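Local coordinates for type III Pentaketide Synthase (Neurospora crassa, PDB 3EUO), which probably acts as an acyltransferase of the chalcone and stilbene synthase family, building a pentaketide chain, at residues E238-F243 / S255-V260; E184-D189 / D246-K251. One frame throughout, in Å; residues are numbered along the deposited sequence.

Contacts 1 and 2 grip the same two-stranded antiparallel hairpin, 241-246 with 249-254, from different ends, and their centres lie about 18 Å apart. In contact 1 the approach to the first strand meets the turn that leads from the second into helix 258-277; in contact 2 the hairpin turn and the start of the second strand face helix 181-191. Phe243 and Trp250 join the two, with Phe243 CE1 3.3 Å from Trp250 O. Both contacts also reach the second subunit, where the strand of Phe243 continues into an antiparallel ladder across the dimer interface. Neither includes Cys143, the residue modified to 3-sulfinoalanine.

Contact 1. Residues E238-F243 / S255-V260; sequences EHDLGF and SPRVPV
Asp240 meets Ser255 through its backbone carbonyl and carboxylate, and Arg257 through the carboxylate. Asp240 OD2 takes a hydrogen bond from Arg257 NH1 at 2.7 Å, part of a salt bridge on the syn side of the carboxylate, although the N-H angle of 132° is far from straight. The two flat groups are turned 40° against each other. A bend at chi3 (86°) brings the edge of the guanidinium up to this acid, and Arg257 NH1 also lies 3.6 Å from His239 NE2, oblique to the ring. The Ser255 hydroxyl donates to Asp240 OD1, but that oxygen is crowded in the model and the bond length is doubtful. More secure is Ser255 N, which donates to Asp240 O at 2.9 Å, while Val258 CG2 packs against the same carbonyl. With an alanine at Asp240 the guanidinium of Arg257 would probably lose its carboxylate mate and be freer to swing. Ser255 OG accepts from Arg257 N at 3.0 Å, a capping bond within the turn. Leu241 CD2 lies 4.3 Å from Val258 CG1, and Leu241 also packs on Leu254 of the partner strand. The whole forms the base of a beta hairpin whose second strand leads through a type I turn, Ser255 to Val258, into helix 258-277.

Contact 2. Residues E184-D189 / D246-K251; sequences ELESID and DPMGWK
Lys251 reaches from the strand to the helix, and its ammonium meets the hydroxyl of Ser187 end to end: Lys251 NZ donates to Ser187 OG at 2.8 Å. The kink that aims it lies at chi2 (-79°), beyond which the chain runs straight to NZ. Ser183 OG and a water 2.9 Å from Lys251 NZ are further partners of this ammonium; the same water makes a weak bond to Glu186 OE1. Glu186, itself extended, crosses Met248 at about a right angle, its carboxylate lying by the thioether, though its exact closeness is doubtful. Met248 sits in the turn of the 241-246/249-254 hairpin, a type I turn from Asp246 to Gly249 reinforced by an Asx turn, in which Asp246 OD2 accepts from Met248 N at 2.9 Å on the anti side of the carboxylate. At the far side of Lys251, Glu184 is bent at chi2 (-65°), which brings its OE2 close to the strand. A water donates to Glu184 OE2 at 2.8 Å and to Trp250 O at 2.7 Å, bridging helix and strand backbone, while OE1 is held by a salt bridge to Arg195. Glu184 OE2 stays 5.6 Å from Lys251 NZ, so any attraction there is probably only long-range. The CB of Trp250 heads away from the helix, and its NE1 bonds to Ser114 of the second subunit.

Contact 1. Residues E238-F243 / S255-V260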
ATOM      1  N   GLU A 238      -7.060  -1.183 -18.070  1.00 16.61           N
ATOM      2  CA  GLU A 238      -5.949  -0.451 -17.440  1.00 17.07           C
ATOM      3  C   GLU A 238      -5.755   0.942 -18.019  1.00 17.39           C
ATOM      4  O   GLU A 238      -5.559   1.899 -17.276  1.00 17.09           O
ATOM      5  CB  GLU A 238      -4.625  -1.202 -17.602  1.00 17.13           C
ATOM      6  CG  GLU A 238      -4.598  -2.559 -16.988  1.00 18.32           C
ATOM      7  CD  GLU A 238      -4.966  -3.669 -17.960  1.00 20.26           C
ATOM      8  OE1 GLU A 238      -5.508  -3.396 -19.064  1.00 20.66           O
ATOM      9  OE2 GLU A 238      -4.712  -4.835 -17.603  1.00 20.31           O
ATOM     10  N   HIS A 239      -5.812   1.044 -19.346  1.00 17.47           N
ATOM     11  CA  HIS A 239      -5.539   2.302 -20.049  1.00 18.23           C
ATOM     12  C   HIS A 239      -6.663   3.330 -19.919  1.00 17.76           C
ATOM     13  O   HIS A 239      -6.498   4.496 -20.314  1.00 18.51           O
ATOM     14  CB  HIS A 239      -5.248   2.024 -21.534  1.00 18.49           C
ATOM     15  CG  HIS A 239      -6.403   1.414 -22.274  1.00 20.65           C
ATOM     16  ND1 HIS A 239      -6.798   0.104 -22.093  1.00 22.52           N
ATOM     17  CD2 HIS A 239      -7.241   1.935 -23.204  1.00 21.76           C
ATOM     18  CE1 HIS A 239      -7.833  -0.152 -22.875  1.00 22.50           C
ATOM     19  NE2 HIS A 239      -8.119   0.939 -23.561  1.00 23.47           N
ATOM     20  N   ASP A 240      -7.797   2.910 -19.364  1.00 17.15           N
ATOM     21  CA  ASP A 240      -8.966   3.776 -19.256  1.00 16.89           C
ATOM     22  C   ASP A 240      -8.978   4.672 -18.019  1.00 16.37           C
ATOM     23  O   ASP A 240      -9.658   5.690 -18.003  1.00 16.15           O
ATOM     24  CB  ASP A 240     -10.246   2.948 -19.310  1.00 17.16           C
ATOM     25  CG  ASP A 240     -10.426   2.262 -20.642  1.00 18.25           C
ATOM     26  OD1 ASP A 240     -10.575   2.971 -21.654  1.00 18.89           O
ATOM     27  OD2 ASP A 240     -10.397   1.021 -20.678  1.00 19.45           O
ATOM     28  N   LEU A 241      -8.233   4.284 -16.986  1.00 15.77           N
ATOM     29  CA  LEU A 241      -8.292   4.980 -15.706  1.00 15.05           C
ATOM     30  C   LEU A 241      -7.014   4.716 -14.935  1.00 14.47           C
ATOM     31  O   LEU A 241      -6.631   3.571 -14.722  1.00 14.64           O
ATOM     32  CB  LEU A 241      -9.513   4.518 -14.901  1.00 14.76           C
ATOM     33  CG  LEU A 241      -9.928   5.330 -13.676  1.00 15.87           C
ATOM     34  CD1 LEU A 241     -10.126   6.810 -14.016  1.00 16.39           C
ATOM     35  CD2 LEU A 241     -11.196   4.750 -13.075  1.00 15.55           C
ATOM     36  N   GLY A 242      -6.356   5.792 -14.523  1.00 14.06           N
ATOM     37  CA  GLY A 242      -5.051   5.676 -13.891  1.00 13.35           C
ATOM     38  C   GLY A 242      -4.570   6.974 -13.290  1.00 13.03           C
ATOM     39  O   GLY A 242      -5.228   8.013 -13.402  1.00 12.95           O
ATOM     40  N   PHE A 243      -3.405   6.908 -12.653  1.00 12.64           N
ATOM     41  CA  PHE A 243      -2.819   8.054 -11.964  1.00 12.97           C
ATOM     42  C   PHE A 243      -1.314   7.779 -11.988  1.00 12.88           C
ATOM     43  O   PHE A 243      -0.808   6.977 -11.203  1.00 12.36           O
ATOM     44  CB  PHE A 243      -3.377   8.141 -10.531  1.00 13.41           C
ATOM     45  CG  PHE A 243      -3.394   9.535  -9.942  1.00 13.81           C
ATOM     46  CD1 PHE A 243      -3.644  10.660 -10.729  1.00 15.65           C
ATOM     47  CD2 PHE A 243      -3.219   9.709  -8.569  1.00 15.33           C
ATOM     48  CE1 PHE A 243      -3.680  11.935 -10.166  1.00 15.68           C
ATOM     49  CE2 PHE A 243      -3.252  10.986  -7.995  1.00 14.67           C
ATOM     50  CZ  PHE A 243      -3.484  12.099  -8.792  1.00 14.65           C
ATOM     51  N   SER A 255     -10.229   7.920 -19.807  1.00 19.91           N
ATOM     52  CA  SER A 255     -10.713   7.733 -21.170  1.00 20.56           C
ATOM     53  C   SER A 255     -12.212   7.978 -21.212  1.00 21.18           C
ATOM     54  O   SER A 255     -12.873   7.962 -20.164  1.00 20.79           O
ATOM     55  CB  SER A 255     -10.410   6.320 -21.662  1.00 20.86           C
ATOM     56  OG  SER A 255     -11.429   5.427 -21.264  1.00 20.60           O
ATOM     57  N   PRO A 256     -12.757   8.218 -22.423  1.00 21.77           N
ATOM     58  CA  PRO A 256     -14.211   8.344 -22.562  1.00 22.38           C
ATOM     59  C   PRO A 256     -14.966   7.040 -22.289  1.00 22.64           C
ATOM     60  O   PRO A 256     -16.180   7.071 -22.105  1.00 23.46           O
ATOM     61  CB  PRO A 256     -14.395   8.792 -24.016  1.00 22.38           C
ATOM     62  CG  PRO A 256     -13.153   8.415 -24.710  1.00 22.28           C
ATOM     63  CD  PRO A 256     -12.051   8.434 -23.701  1.00 21.70           C
ATOM     64  N   ARG A 257     -14.253   5.915 -22.242  1.00 22.65           N
ATOM     65  CA  ARG A 257     -14.876   4.602 -22.004  1.00 22.45           C
ATOM     66  C   ARG A 257     -15.390   4.399 -20.577  1.00 21.98           C
ATOM     67  O   ARG A 257     -16.298   3.596 -20.354  1.00 21.45           O
ATOM     68  CB  ARG A 257     -13.899   3.467 -22.318  1.00 22.45           C
ATOM     69  CG  ARG A 257     -13.254   3.506 -23.693  1.00 24.47           C
ATOM     70  CD  ARG A 257     -12.211   2.402 -23.798  1.00 26.84           C
ATOM     71  NE  ARG A 257     -12.802   1.136 -24.205  1.00 28.86           N
ATOM     72  CZ  ARG A 257     -12.426  -0.068 -23.776  1.00 27.27           C
ATOM     73  NH1 ARG A 257     -11.457  -0.224 -22.872  1.00 24.72           N
ATOM     74  NH2 ARG A 257     -13.054  -1.131 -24.248  1.00 27.27           N
ATOM     75  N   VAL A 258     -14.803   5.112 -19.616  1.00 21.55           N
ATOM     76  CA  VAL A 258     -15.014   4.815 -18.193  1.00 21.37           C
ATOM     77  C   VAL A 258     -16.484   4.756 -17.756  1.00 21.21           C
ATOM     78  O   VAL A 258     -16.881   3.779 -17.130  1.00 21.13           O
ATOM     79  CB  VAL A 258     -14.196   5.751 -17.265  1.00 21.24           C
ATOM     80  CG1 VAL A 258     -14.467   5.444 -15.788  1.00 21.80           C
ATOM     81  CG2 VAL A 258     -12.718   5.611 -17.568  1.00 20.79           C
ATOM     82  N   PRO A 259     -17.292   5.781 -18.091  1.00 21.46           N
ATOM     83  CA  PRO A 259     -18.691   5.722 -17.642  1.00 21.47           C
ATOM     84  C   PRO A 259     -19.427   4.505 -18.203  1.00 21.18           C
ATOM     85  O   PRO A 259     -20.228   3.891 -17.496  1.00 21.40           O
ATOM     86  CB  PRO A 259     -19.301   7.018 -18.197  1.00 21.56           C
ATOM     87  CG  PRO A 259     -18.142   7.904 -18.505  1.00 22.26           C
ATOM     88  CD  PRO A 259     -17.018   6.999 -18.878  1.00 21.38           C
ATOM     89  N   VAL A 260     -19.133   4.149 -19.453  1.00 20.92           N
ATOM     90  CA  VAL A 260     -19.783   3.016 -20.104  1.00 20.25           C
ATOM     91  C   VAL A 260     -19.384   1.703 -19.433  1.00 19.91           C
ATOM     92  O   VAL A 260     -20.250   0.888 -19.106  1.00 19.31           O
ATOM     93  CB  VAL A 260     -19.526   2.988 -21.637  1.00 20.56           C
ATOM     94  CG1 VAL A 260     -19.941   1.652 -22.234  1.00 20.21           C
ATOM     95  CG2 VAL A 260     -20.287   4.124 -22.321  1.00 21.55           C
TER

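Contact 2. Residues E184-D189 / D246-K251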
ATOM      1  N   GLU A 184      -1.925  19.734 -13.838  1.00 11.33           N
ATOM      2  CA  GLU A 184      -2.984  19.444 -14.802  1.00 11.67           C
ATOM      3  C   GLU A 184      -3.097  20.553 -15.846  1.00 11.14           C
ATOM      4  O   GLU A 184      -3.190  20.270 -17.047  1.00 10.19           O
ATOM      5  CB  GLU A 184      -4.316  19.182 -14.091  1.00 11.81           C
ATOM      6  CG  GLU A 184      -4.373  17.791 -13.411  1.00 12.88           C
ATOM      7  CD  GLU A 184      -4.316  16.640 -14.424  1.00 15.67           C
ATOM      8  OE1 GLU A 184      -5.058  16.699 -15.431  1.00 15.72           O
ATOM      9  OE2 GLU A 184      -3.533  15.683 -14.216  1.00 16.50           O
ATOM     10  N   LEU A 185      -3.064  21.804 -15.386  1.00 11.45           N
ATOM     11  CA  LEU A 185      -3.160  22.952 -16.283  1.00 11.95           C
ATOM     12  C   LEU A 185      -2.019  22.952 -17.298  1.00 12.24           C
ATOM     13  O   LEU A 185      -2.218  23.276 -18.470  1.00 12.64           O
ATOM     14  CB  LEU A 185      -3.169  24.266 -15.492  1.00 12.09           C
ATOM     15  CG  LEU A 185      -4.448  24.625 -14.723  1.00 11.78           C
ATOM     16  CD1 LEU A 185      -4.203  25.848 -13.863  1.00 11.76           C
ATOM     17  CD2 LEU A 185      -5.611  24.881 -15.688  1.00 12.49           C
ATOM     18  N   GLU A 186      -0.831  22.589 -16.833  1.00 12.65           N
ATOM     19  CA  GLU A 186       0.343  22.538 -17.700  1.00 13.84           C
ATOM     20  C   GLU A 186       0.166  21.498 -18.800  1.00 13.43           C
ATOM     21  O   GLU A 186       0.487  21.750 -19.962  1.00 14.45           O
ATOM     22  CB  GLU A 186       1.606  22.240 -16.893  1.00 14.33           C
ATOM     23  CG  GLU A 186       2.822  22.088 -17.788  1.00 18.14           C
ATOM     24  CD  GLU A 186       4.132  22.180 -17.054  1.00 24.12           C
ATOM     25  OE1 GLU A 186       4.947  21.246 -17.211  1.00 27.98           O
ATOM     26  OE2 GLU A 186       4.360  23.179 -16.338  1.00 27.39           O
ATOM     27  N   SER A 187      -0.330  20.321 -18.436  1.00 13.30           N
ATOM     28  CA  SER A 187      -0.592  19.277 -19.429  1.00 12.93           C
ATOM     29  C   SER A 187      -1.688  19.678 -20.417  1.00 13.14           C
ATOM     30  O   SER A 187      -1.565  19.422 -21.614  1.00 12.74           O
ATOM     31  CB  SER A 187      -0.943  17.953 -18.752  1.00 13.11           C
ATOM     32  OG  SER A 187       0.191  17.412 -18.107  1.00 13.45           O
ATOM     33  N   ILE A 188      -2.757  20.305 -19.922  1.00 12.95           N
ATOM     34  CA  ILE A 188      -3.832  20.777 -20.809  1.00 13.46           C
ATOM     35  C   ILE A 188      -3.261  21.718 -21.867  1.00 13.68           C
ATOM     36  O   ILE A 188      -3.478  21.535 -23.077  1.00 13.46           O
ATOM     37  CB  ILE A 188      -4.980  21.483 -20.036  1.00 13.04           C
ATOM     38  CG1 ILE A 188      -5.668  20.500 -19.091  1.00 13.20           C
ATOM     39  CG2 ILE A 188      -6.020  22.084 -21.017  1.00 13.29           C
ATOM     40  CD1 ILE A 188      -6.423  21.165 -17.956  1.00 11.11           C
ATOM     41  N   ASP A 189      -2.515  22.715 -21.407  1.00 14.03           N
ATOM     42  CA  ASP A 189      -1.913  23.696 -22.293  1.00 14.99           C
ATOM     43  C   ASP A 189      -0.928  23.040 -23.274  1.00 15.46           C
ATOM     44  O   ASP A 189      -1.068  23.184 -24.489  1.00 15.18           O
ATOM     45  CB  ASP A 189      -1.210  24.772 -21.461  1.00 15.17           C
ATOM     46  CG  ASP A 189      -0.497  25.798 -22.314  1.00 15.34           C
ATOM     47  OD1 ASP A 189      -1.182  26.688 -22.855  1.00 15.86           O
ATOM     48  OD2 ASP A 189       0.751  25.706 -22.440  1.00 17.41           O
ATOM     49  N   ASP A 246       4.926  11.180 -11.625  1.00 12.46           N
ATOM     50  CA  ASP A 246       5.463  12.256 -12.455  1.00 13.00           C
ATOM     51  C   ASP A 246       6.314  13.162 -11.575  1.00 13.23           C
ATOM     52  O   ASP A 246       6.047  13.274 -10.378  1.00 13.11           O
ATOM     53  CB  ASP A 246       4.311  13.080 -13.038  1.00 12.91           C
ATOM     54  CG  ASP A 246       4.737  13.936 -14.208  1.00 13.15           C
ATOM     55  OD1 ASP A 246       4.737  13.426 -15.346  1.00 14.03           O
ATOM     56  OD2 ASP A 246       5.059  15.128 -13.995  1.00 12.75           O
ATOM     57  N   PRO A 247       7.353  13.799 -12.146  1.00 13.68           N
ATOM     58  CA  PRO A 247       8.059  14.811 -11.345  1.00 13.88           C
ATOM     59  C   PRO A 247       7.144  15.913 -10.796  1.00 14.19           C
ATOM     60  O   PRO A 247       7.520  16.592  -9.837  1.00 14.45           O
ATOM     61  CB  PRO A 247       9.091  15.398 -12.320  1.00 14.19           C
ATOM     62  CG  PRO A 247       8.709  14.903 -13.674  1.00 13.99           C
ATOM     63  CD  PRO A 247       7.979  13.609 -13.466  1.00 13.99           C
ATOM     64  N   MET A 248       5.960  16.075 -11.391  1.00 13.91           N
ATOM     65  CA  MET A 248       4.975  17.060 -10.933  1.00 14.17           C
ATOM     66  C   MET A 248       3.880  16.484 -10.048  1.00 14.58           C
ATOM     67  O   MET A 248       2.864  17.155  -9.824  1.00 14.48           O
ATOM     68  CB  MET A 248       4.265  17.702 -12.125  1.00 14.98           C
ATOM     69  CG  MET A 248       5.119  18.472 -13.030  1.00 15.89           C
ATOM     70  SD  MET A 248       4.119  19.418 -14.201  1.00 12.22           S
ATOM     71  CE  MET A 248       5.507  20.386 -14.761  1.00 17.71           C
ATOM     72  N   GLY A 249       4.054  15.246  -9.584  1.00 14.41           N
ATOM     73  CA  GLY A 249       3.027  14.566  -8.790  1.00 14.19           C
ATOM     74  C   GLY A 249       2.519  13.320  -9.490  1.00 13.75           C
ATOM     75  O   GLY A 249       3.296  12.411  -9.783  1.00 13.86           O
ATOM     76  N   TRP A 250       1.210  13.280  -9.740  1.00 13.43           N
ATOM     77  CA  TRP A 250       0.591  12.210 -10.511  1.00 13.14           C
ATOM     78  C   TRP A 250      -0.322  12.795 -11.578  1.00 13.02           C
ATOM     79  O   TRP A 250      -1.099  13.720 -11.305  1.00 13.07           O
ATOM     80  CB  TRP A 250      -0.202  11.249  -9.610  1.00 12.95           C
ATOM     81  CG  TRP A 250       0.652  10.450  -8.672  1.00 12.07           C
ATOM     82  CD1 TRP A 250       1.049   9.148  -8.828  1.00 11.97           C
ATOM     83  CD2 TRP A 250       1.222  10.898  -7.430  1.00 12.12           C
ATOM     84  NE1 TRP A 250       1.826   8.762  -7.760  1.00 12.55           N
ATOM     85  CE2 TRP A 250       1.950   9.816  -6.892  1.00 12.58           C
ATOM     86  CE3 TRP A 250       1.178  12.107  -6.717  1.00 12.73           C
ATOM     87  CZ2 TRP A 250       2.641   9.905  -5.671  1.00 13.19           C
ATOM     88  CZ3 TRP A 250       1.876  12.202  -5.510  1.00 12.77           C
ATOM     89  CH2 TRP A 250       2.594  11.100  -5.001  1.00 12.55           C
ATOM     90  N   LYS A 251      -0.213  12.255 -12.794  1.00 13.09           N
ATOM     91  CA  LYS A 251      -1.043  12.681 -13.920  1.00 13.12           C
ATOM     92  C   LYS A 251      -2.242  11.762 -14.094  1.00 13.47           C
ATOM     93  O   LYS A 251      -2.090  10.538 -14.195  1.00 12.98           O
ATOM     94  CB  LYS A 251      -0.231  12.698 -15.217  1.00 13.22           C
ATOM     95  CG  LYS A 251       1.003  13.602 -15.200  1.00 12.70           C
ATOM     96  CD  LYS A 251       0.647  15.069 -15.418  1.00 14.61           C
ATOM     97  CE  LYS A 251       1.901  15.884 -15.640  1.00 15.05           C
ATOM     98  NZ  LYS A 251       1.625  17.355 -15.656  1.00 15.13           N
TER
HETATM   99  O   HOH W   1      -1.466  16.152 -12.435  1.00 16.50           O
HETATM  100  O   HOH W   2       3.951  18.037 -17.288  1.00 23.01           O